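Local coordinates for protein Exo beta-1,2-glucooligosaccharide sophorohydrolase (non-reducing end) (Parabacteroides distasonis ATCC 8503, PDB 5Z06) that hydrolyses linear beta-1,2-glucan and beta-1,2-glucooligosaccharides of four or more units, releasing sophorose from the non-reducing end, at residues Lys4-Met16 with Thr171-Ser183. Numbering follows the deposited sequence.
With CA (calcium ion), chain C.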
ATOM      1  N   LYS A   4     -18.111  -0.762  -2.820  1.00 56.62           N
ATOM      2  CA  LYS A   4     -18.182  -0.200  -4.219  1.00 56.70           C
ATOM      3  C   LYS A   4     -17.524  -1.136  -5.232  1.00 50.45           C
ATOM      4  O   LYS A   4     -16.489  -1.730  -4.944  1.00 50.27           O
ATOM      5  CB  LYS A   4     -17.517   1.193  -4.343  1.00 59.68           C
ATOM      6  CG  LYS A   4     -18.460   2.393  -4.266  1.00 64.92           C
ATOM      7  CD  LYS A   4     -18.451   3.047  -2.892  1.00 68.94           C
ATOM      8  CE  LYS A   4     -19.303   4.311  -2.885  1.00 70.74           C
ATOM      9  NZ  LYS A   4     -19.021   5.126  -1.676  1.00 72.60           N
ATOM     10  N   PRO A   5     -18.115  -1.259  -6.429  1.00 45.88           N
ATOM     11  CA  PRO A   5     -17.432  -2.086  -7.407  1.00 43.51           C
ATOM     12  C   PRO A   5     -16.347  -1.302  -8.167  1.00 38.69           C
ATOM     13  O   PRO A   5     -16.526  -0.137  -8.551  1.00 37.25           O
ATOM     14  CB  PRO A   5     -18.572  -2.547  -8.323  1.00 42.83           C
ATOM     15  CG  PRO A   5     -19.595  -1.455  -8.233  1.00 42.29           C
ATOM     16  CD  PRO A   5     -19.417  -0.761  -6.919  1.00 42.36           C
ATOM     17  N   TYR A   6     -15.218  -1.954  -8.360  1.00 36.92           N
ATOM     18  CA  TYR A   6     -14.219  -1.462  -9.304  1.00 37.53           C
ATOM     19  C   TYR A   6     -14.611  -1.794 -10.750  1.00 36.72           C
ATOM     20  O   TYR A   6     -15.424  -2.689 -11.022  1.00 37.08           O
ATOM     21  CB  TYR A   6     -12.865  -2.080  -9.001  1.00 36.67           C
ATOM     22  CG  TYR A   6     -12.241  -1.528  -7.747  1.00 36.27           C
ATOM     23  CD1 TYR A   6     -11.614  -0.292  -7.757  1.00 34.98           C
ATOM     24  CD2 TYR A   6     -12.272  -2.246  -6.553  1.00 35.40           C
ATOM     25  CE1 TYR A   6     -11.027   0.218  -6.619  1.00 35.39           C
ATOM     26  CE2 TYR A   6     -11.675  -1.750  -5.408  1.00 35.35           C
ATOM     27  CZ  TYR A   6     -11.061  -0.511  -5.447  1.00 35.08           C
ATOM     28  OH  TYR A   6     -10.489   0.005  -4.319  1.00 33.87           O
ATOM     29  N   ASP A   7     -14.036  -1.057 -11.677  1.00 34.09           N
ATOM     30  CA  ASP A   7     -13.942  -1.554 -13.030  1.00 34.91           C
ATOM     31  C   ASP A   7     -12.720  -2.459 -13.079  1.00 34.08           C
ATOM     32  O   ASP A   7     -11.685  -2.150 -12.474  1.00 33.11           O
ATOM     33  CB  ASP A   7     -13.822  -0.403 -13.995  1.00 35.47           C
ATOM     34  CG  ASP A   7     -14.984   0.531 -13.902  1.00 36.22           C
ATOM     35  OD1 ASP A   7     -16.136   0.043 -13.820  1.00 37.42           O
ATOM     36  OD2 ASP A   7     -14.733   1.748 -13.914  1.00 39.13           O
ATOM     37  N   TYR A   8     -12.859  -3.586 -13.768  1.00 32.55           N
ATOM     38  CA  TYR A   8     -11.745  -4.495 -14.006  1.00 33.03           C
ATOM     39  C   TYR A   8     -10.934  -3.968 -15.192  1.00 34.17           C
ATOM     40  O   TYR A   8     -11.273  -4.175 -16.378  1.00 33.17           O
ATOM     41  CB  TYR A   8     -12.287  -5.866 -14.263  1.00 31.58           C
ATOM     42  CG  TYR A   8     -11.270  -6.953 -14.268  1.00 31.63           C
ATOM     43  CD1 TYR A   8     -10.975  -7.651 -13.106  1.00 30.02           C
ATOM     44  CD2 TYR A   8     -10.637  -7.335 -15.442  1.00 30.08           C
ATOM     45  CE1 TYR A   8     -10.074  -8.689 -13.119  1.00 29.37           C
ATOM     46  CE2 TYR A   8      -9.721  -8.370 -15.451  1.00 29.20           C
ATOM     47  CZ  TYR A   8      -9.444  -9.037 -14.291  1.00 28.50           C
ATOM     48  OH  TYR A   8      -8.547 -10.069 -14.297  1.00 30.73           O
ATOM     49  N   VAL A   9      -9.868  -3.252 -14.844  1.00 35.84           N
ATOM     50  CA  VAL A   9      -9.069  -2.482 -15.787  1.00 34.02           C
ATOM     51  C   VAL A   9      -7.797  -3.245 -16.112  1.00 33.75           C
ATOM     52  O   VAL A   9      -7.112  -3.689 -15.215  1.00 35.48           O
ATOM     53  CB  VAL A   9      -8.722  -1.108 -15.176  1.00 33.75           C
ATOM     54  CG1 VAL A   9      -7.773  -0.303 -16.056  1.00 33.58           C
ATOM     55  CG2 VAL A   9      -9.995  -0.319 -14.928  1.00 33.80           C
ATOM     56  N   PHE A  10      -7.481  -3.380 -17.395  1.00 31.86           N
ATOM     57  CA  PHE A  10      -6.204  -3.929 -17.829  1.00 32.61           C
ATOM     58  C   PHE A  10      -5.148  -2.842 -17.956  1.00 33.42           C
ATOM     59  O   PHE A  10      -3.975  -3.083 -17.718  1.00 34.21           O
ATOM     60  CB  PHE A  10      -6.360  -4.637 -19.163  1.00 32.20           C
ATOM     61  CG  PHE A  10      -7.233  -5.832 -19.088  1.00 32.56           C
ATOM     62  CD1 PHE A  10      -6.721  -7.040 -18.655  1.00 31.87           C
ATOM     63  CD2 PHE A  10      -8.581  -5.750 -19.428  1.00 33.97           C
ATOM     64  CE1 PHE A  10      -7.529  -8.161 -18.569  1.00 33.79           C
ATOM     65  CE2 PHE A  10      -9.395  -6.875 -19.354  1.00 34.47           C
ATOM     66  CZ  PHE A  10      -8.870  -8.080 -18.930  1.00 32.86           C
ATOM     67  N   PHE A  11      -5.558  -1.657 -18.390  1.00 33.14           N
ATOM     68  CA  PHE A  11      -4.656  -0.536 -18.422  1.00 33.29           C
ATOM     69  C   PHE A  11      -5.410   0.768 -18.389  1.00 34.13           C
ATOM     70  O   PHE A  11      -6.327   0.972 -19.180  1.00 36.36           O
ATOM     71  CB  PHE A  11      -3.817  -0.581 -19.686  1.00 32.82           C
ATOM     72  CG  PHE A  11      -2.830   0.524 -19.764  1.00 32.11           C
ATOM     73  CD1 PHE A  11      -1.611   0.404 -19.129  1.00 30.34           C
ATOM     74  CD2 PHE A  11      -3.124   1.691 -20.446  1.00 32.05           C
ATOM     75  CE1 PHE A  11      -0.693   1.421 -19.178  1.00 31.46           C
ATOM     76  CE2 PHE A  11      -2.203   2.722 -20.493  1.00 32.16           C
ATOM     77  CZ  PHE A  11      -0.985   2.589 -19.862  1.00 30.44           C
ATOM     78  N   GLU A  12      -5.020   1.642 -17.478  1.00 32.82           N
ATOM     79  CA  GLU A  12      -5.427   3.036 -17.507  1.00 33.99           C
ATOM     80  C   GLU A  12      -4.214   3.928 -17.742  1.00 33.09           C
ATOM     81  O   GLU A  12      -4.208   4.756 -18.651  1.00 32.42           O
ATOM     82  CB  GLU A  12      -6.084   3.408 -16.198  1.00 37.60           C
ATOM     83  CG  GLU A  12      -6.533   4.855 -16.144  1.00 42.34           C
ATOM     84  CD  GLU A  12      -7.483   5.095 -15.000  1.00 45.38           C
ATOM     85  OE1 GLU A  12      -7.051   4.970 -13.833  1.00 47.49           O
ATOM     86  OE2 GLU A  12      -8.661   5.380 -15.283  1.00 47.35           O
ATOM     87  N   ASN A  13      -3.208   3.767 -16.895  1.00 33.63           N
ATOM     88  CA  ASN A  13      -1.971   4.555 -16.938  1.00 33.96           C
ATOM     89  C   ASN A  13      -0.863   3.734 -16.324  1.00 30.65           C
ATOM     90  O   ASN A  13      -1.094   2.968 -15.403  1.00 31.51           O
ATOM     91  CB  ASN A  13      -2.129   5.862 -16.137  1.00 33.01           C
ATOM     92  CG  ASN A  13      -2.835   6.952 -16.921  1.00 32.86           C
ATOM     93  OD1 ASN A  13      -2.521   7.185 -18.081  1.00 33.05           O
ATOM     94  ND2 ASN A  13      -3.780   7.638 -16.289  1.00 32.44           N
ATOM     95  N   SER A  14       0.336   3.886 -16.851  1.00 31.33           N
ATOM     96  CA  SER A  14       1.525   3.303 -16.249  1.00 30.62           C
ATOM     97  C   SER A  14       2.039   4.318 -15.258  1.00 32.20           C
ATOM     98  O   SER A  14       2.258   5.478 -15.628  1.00 34.65           O
ATOM     99  CB  SER A  14       2.579   3.028 -17.299  1.00 28.34           C
ATOM    100  OG  SER A  14       3.666   2.349 -16.740  1.00 29.35           O
ATOM    101  N   LEU A  15       2.191   3.904 -14.001  1.00 29.92           N
ATOM    102  CA  LEU A  15       2.823   4.751 -12.993  1.00 30.93           C
ATOM    103  C   LEU A  15       4.308   4.905 -13.240  1.00 29.35           C
ATOM    104  O   LEU A  15       4.911   5.850 -12.761  1.00 30.96           O
ATOM    105  CB  LEU A  15       2.563   4.212 -11.579  1.00 32.84           C
ATOM    106  CG  LEU A  15       1.082   4.165 -11.168  1.00 33.13           C
ATOM    107  CD1 LEU A  15       0.894   3.575  -9.779  1.00 33.54           C
ATOM    108  CD2 LEU A  15       0.479   5.567 -11.231  1.00 30.94           C
ATOM    109  N   MET A  16       4.897   3.984 -13.994  1.00 30.65           N
ATOM    110  CA  MET A  16       6.284   4.121 -14.433  1.00 30.75           C
ATOM    111  C   MET A  16       6.353   4.585 -15.883  1.00 30.90           C
ATOM    112  O   MET A  16       5.494   4.261 -16.683  1.00 31.97           O
ATOM    113  CB  MET A  16       7.035   2.791 -14.265  1.00 29.56           C
ATOM    114  CG  MET A  16       7.149   2.317 -12.831  1.00 30.72           C
ATOM    115  SD  MET A  16       7.966   3.506 -11.748  1.00 28.94           S
ATOM    116  CE  MET A  16       9.586   2.786 -11.533  1.00 29.49           C
ATOM    117  N   THR A 171       2.290   1.748 -35.793  1.00 37.16           N
ATOM    118  CA  THR A 171       2.288   2.113 -34.408  1.00 36.67           C
ATOM    119  C   THR A 171       0.850   2.441 -34.119  1.00 38.16           C
ATOM    120  O   THR A 171       0.278   3.352 -34.738  1.00 38.36           O
ATOM    121  CB  THR A 171       3.146   3.343 -34.137  1.00 33.56           C
ATOM    122  OG1 THR A 171       4.515   2.977 -34.228  1.00 32.93           O
ATOM    123  CG2 THR A 171       2.884   3.898 -32.749  1.00 34.77           C
ATOM    124  N   ILE A 172       0.267   1.695 -33.188  1.00 36.18           N
ATOM    125  CA  ILE A 172      -0.994   2.112 -32.597  1.00 37.19           C
ATOM    126  C   ILE A 172      -0.780   2.305 -31.096  1.00 35.76           C
ATOM    127  O   ILE A 172       0.114   1.704 -30.494  1.00 38.32           O
ATOM    128  CB  ILE A 172      -2.155   1.143 -32.935  1.00 38.13           C
ATOM    129  CG1 ILE A 172      -1.986  -0.200 -32.234  1.00 38.13           C
ATOM    130  CG2 ILE A 172      -2.248   0.979 -34.459  1.00 41.47           C
ATOM    131  CD1 ILE A 172      -3.082  -1.200 -32.515  1.00 40.57           C
ATOM    132  N   TYR A 173      -1.596   3.164 -30.515  1.00 32.58           N
ATOM    133  CA  TYR A 173      -1.597   3.372 -29.105  1.00 33.66           C
ATOM    134  C   TYR A 173      -2.878   2.815 -28.517  1.00 33.91           C
ATOM    135  O   TYR A 173      -3.949   2.967 -29.090  1.00 34.95           O
ATOM    136  CB  TYR A 173      -1.459   4.841 -28.799  1.00 32.82           C
ATOM    137  CG  TYR A 173      -0.263   5.445 -29.456  1.00 34.45           C
ATOM    138  CD1 TYR A 173       0.982   5.402 -28.845  1.00 35.07           C
ATOM    139  CD2 TYR A 173      -0.361   6.047 -30.707  1.00 33.00           C
ATOM    140  CE1 TYR A 173       2.094   5.968 -29.450  1.00 36.26           C
ATOM    141  CE2 TYR A 173       0.748   6.613 -31.315  1.00 34.25           C
ATOM    142  CZ  TYR A 173       1.964   6.574 -30.682  1.00 33.04           C
ATOM    143  OH  TYR A 173       3.062   7.114 -31.281  1.00 33.59           O
ATOM    144  N   LEU A 174      -2.737   2.155 -27.373  1.00 35.67           N
ATOM    145  CA  LEU A 174      -3.848   1.558 -26.654  1.00 35.32           C
ATOM    146  C   LEU A 174      -3.875   2.194 -25.283  1.00 35.07           C
ATOM    147  O   LEU A 174      -2.853   2.267 -24.599  1.00 37.04           O
ATOM    148  CB  LEU A 174      -3.660   0.063 -26.523  1.00 36.58           C
ATOM    149  CG  LEU A 174      -3.289  -0.646 -27.823  1.00 37.43           C
ATOM    150  CD1 LEU A 174      -3.035  -2.108 -27.497  1.00 38.62           C
ATOM    151  CD2 LEU A 174      -4.383  -0.510 -28.873  1.00 38.52           C
ATOM    152  N   ASP A 175      -5.047   2.677 -24.913  1.00 31.05           N
ATOM    153  CA  ASP A 175      -5.281   3.247 -23.626  1.00 31.25           C
ATOM    154  C   ASP A 175      -6.642   2.770 -23.096  1.00 32.09           C
ATOM    155  O   ASP A 175      -7.501   2.307 -23.852  1.00 30.21           O
ATOM    156  CB  ASP A 175      -5.243   4.775 -23.744  1.00 28.95           C
ATOM    157  CG  ASP A 175      -4.863   5.446 -22.459  1.00 28.37           C
ATOM    158  OD1 ASP A 175      -4.572   4.748 -21.475  1.00 28.79           O
ATOM    159  OD2 ASP A 175      -4.848   6.687 -22.407  1.00 28.03           O
ATOM    160  N   ASP A 176      -6.813   2.876 -21.788  1.00 31.67           N
ATOM    161  CA  ASP A 176      -8.087   2.626 -21.127  1.00 34.75           C
ATOM    162  C   ASP A 176      -8.720   1.300 -21.497  1.00 33.62           C
ATOM    163  O   ASP A 176      -9.895   1.221 -21.860  1.00 37.31           O
ATOM    164  CB  ASP A 176      -8.984   3.802 -21.366  1.00 37.73           C
ATOM    165  CG  ASP A 176      -8.313   5.071 -20.973  1.00 39.27           C
ATOM    166  OD1 ASP A 176      -7.782   5.114 -19.844  1.00 43.68           O
ATOM    167  OD2 ASP A 176      -8.255   5.991 -21.795  1.00 45.13           O
ATOM    168  N   ILE A 177      -7.892   0.270 -21.380  1.00 31.29           N
ATOM    169  CA  ILE A 177      -8.258  -1.093 -21.670  1.00 31.76           C
ATOM    170  C   ILE A 177      -8.901  -1.595 -20.401  1.00 33.97           C
ATOM    171  O   ILE A 177      -8.258  -1.695 -19.344  1.00 34.57           O
ATOM    172  CB  ILE A 177      -7.052  -1.955 -22.008  1.00 32.05           C
ATOM    173  CG1 ILE A 177      -6.209  -1.280 -23.095  1.00 32.92           C
ATOM    174  CG2 ILE A 177      -7.520  -3.328 -22.450  1.00 33.36           C
ATOM    175  CD1 ILE A 177      -4.900  -1.946 -23.376  1.00 34.88           C
ATOM    176  N   GLU A 178     -10.187  -1.882 -20.502  1.00 36.79           N
ATOM    177  CA  GLU A 178     -10.981  -2.206 -19.338  1.00 40.00           C
ATOM    178  C   GLU A 178     -12.258  -2.938 -19.712  1.00 38.93           C
ATOM    179  O   GLU A 178     -12.764  -2.821 -20.849  1.00 36.28           O
ATOM    180  CB  GLU A 178     -11.339  -0.925 -18.574  1.00 41.32           C
ATOM    181  CG  GLU A 178     -12.126   0.087 -19.380  1.00 42.01           C
ATOM    182  CD  GLU A 178     -12.299   1.409 -18.664  1.00 42.10           C
ATOM    183  OE1 GLU A 178     -12.056   1.498 -17.435  1.00 46.05           O
ATOM    184  OE2 GLU A 178     -12.694   2.369 -19.341  1.00 39.90           O
ATOM    185  N   LEU A 179     -12.767  -3.678 -18.734  1.00 35.16           N
ATOM    186  CA  LEU A 179     -14.069  -4.285 -18.828  1.00 33.82           C
ATOM    187  C   LEU A 179     -15.075  -3.309 -18.255  1.00 33.38           C
ATOM    188  O   LEU A 179     -14.841  -2.738 -17.189  1.00 32.93           O
ATOM    189  CB  LEU A 179     -14.099  -5.604 -18.081  1.00 32.14           C
ATOM    190  CG  LEU A 179     -13.087  -6.652 -18.508  1.00 32.21           C
ATOM    191  CD1 LEU A 179     -13.371  -7.954 -17.797  1.00 31.55           C
ATOM    192  CD2 LEU A 179     -13.093  -6.849 -20.010  1.00 34.48           C
ATOM    193  N   LEU A 180     -16.173  -3.106 -18.980  1.00 35.53           N
ATOM    194  CA  LEU A 180     -17.244  -2.193 -18.588  1.00 38.44           C
ATOM    195  C   LEU A 180     -18.573  -2.920 -18.681  1.00 41.62           C
ATOM    196  O   LEU A 180     -18.687  -3.898 -19.420  1.00 40.10           O
ATOM    197  CB  LEU A 180     -17.299  -0.984 -19.506  1.00 38.95           C
ATOM    198  CG  LEU A 180     -16.153   0.016 -19.415  1.00 40.46           C
ATOM    199  CD1 LEU A 180     -16.268   1.072 -20.507  1.00 39.25           C
ATOM    200  CD2 LEU A 180     -16.132   0.699 -18.057  1.00 42.20           C
ATOM    201  N   PRO A 181     -19.583  -2.445 -17.933  1.00 40.17           N
ATOM    202  CA  PRO A 181     -20.878  -3.094 -18.022  1.00 43.23           C
ATOM    203  C   PRO A 181     -21.590  -2.680 -19.309  1.00 43.04           C
ATOM    204  O   PRO A 181     -21.250  -1.657 -19.891  1.00 39.24           O
ATOM    205  CB  PRO A 181     -21.607  -2.597 -16.771  1.00 41.72           C
ATOM    206  CG  PRO A 181     -20.974  -1.299 -16.459  1.00 41.24           C
ATOM    207  CD  PRO A 181     -19.562  -1.375 -16.922  1.00 40.00           C
ATOM    208  N   ALA A 182     -22.548  -3.494 -19.753  1.00 47.98           N
ATOM    209  CA  ALA A 182     -23.349  -3.181 -20.943  1.00 50.74           C
ATOM    210  C   ALA A 182     -24.057  -1.849 -20.764  1.00 48.83           C
ATOM    211  O   ALA A 182     -24.006  -0.983 -21.628  1.00 48.57           O
ATOM    212  CB  ALA A 182     -24.364  -4.278 -21.186  1.00 54.72           C
ATOM    213  N   SER A 183     -24.705  -1.690 -19.618  1.00 49.28           N
ATOM    214  CA  SER A 183     -25.290  -0.404 -19.231  1.00 49.53           C
ATOM    215  C   SER A 183     -24.232   0.405 -18.488  1.00 48.28           C
ATOM    216  O   SER A 183     -23.886   0.079 -17.354  1.00 43.91           O
ATOM    217  CB  SER A 183     -26.512  -0.622 -18.326  1.00 49.87           C
ATOM    218  OG  SER A 183     -27.124   0.612 -18.000  1.00 49.72           O
TER
HETATM  219 CA    CA C 801      -3.979   6.595 -19.964  1.00 31.11          CA
HETATM  220  O   HOH W   1     -16.627  -2.212 -15.226  1.00 34.25           O
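Val-9 and Glu-178 form a non-hydrogen-bonded antiparallel pair and Phe-11 and Ile-177 a hydrogen-bonded one, with a beta bulge between them. At the bulge Ile-177 O is gripped twice, by Phe-10 N at 2.7 Å and, more straightly (168°) and in its carbonyl plane, by Phe-11 N at 2.9 Å. Leu-179 N donates almost linearly to Tyr-8 O (2.8 Å). The extra residue, Phe-10, sets its CB against Ile-177 CG2 (3.7 Å), and its CG, anti to the carbonyl carbon (chi1 -65°), carries the ring on to Leu-179, whose CD2 meets the ring edge. Leu-179 CD1 packs alongside Tyr-8 CD2. The Phe-11 ring turns an edge to Asp-175 OD1, its plane 52° from the carboxylate. That carboxylate binds calcium through both oxygens, and the calcium ion also takes Glu-12 O, at 2.3 Å, and Asn-13 OD1; Thr-49 and Asn-52 complete the site, so the ion ties the two segments together beyond the bulge. Near the other end, a water bridges Asp-7 OD1 and Leu-179 O, while Tyr-264, Arg-82 and Arg-238 also hold the Asp-7 carboxylate. Strand 9-11 thus joins strand 169-180 in an antiparallel sheet, with Phe-10, Ile-177 and Leu-179 packing against strand 155-161 and Phe-11 against strand 53-59.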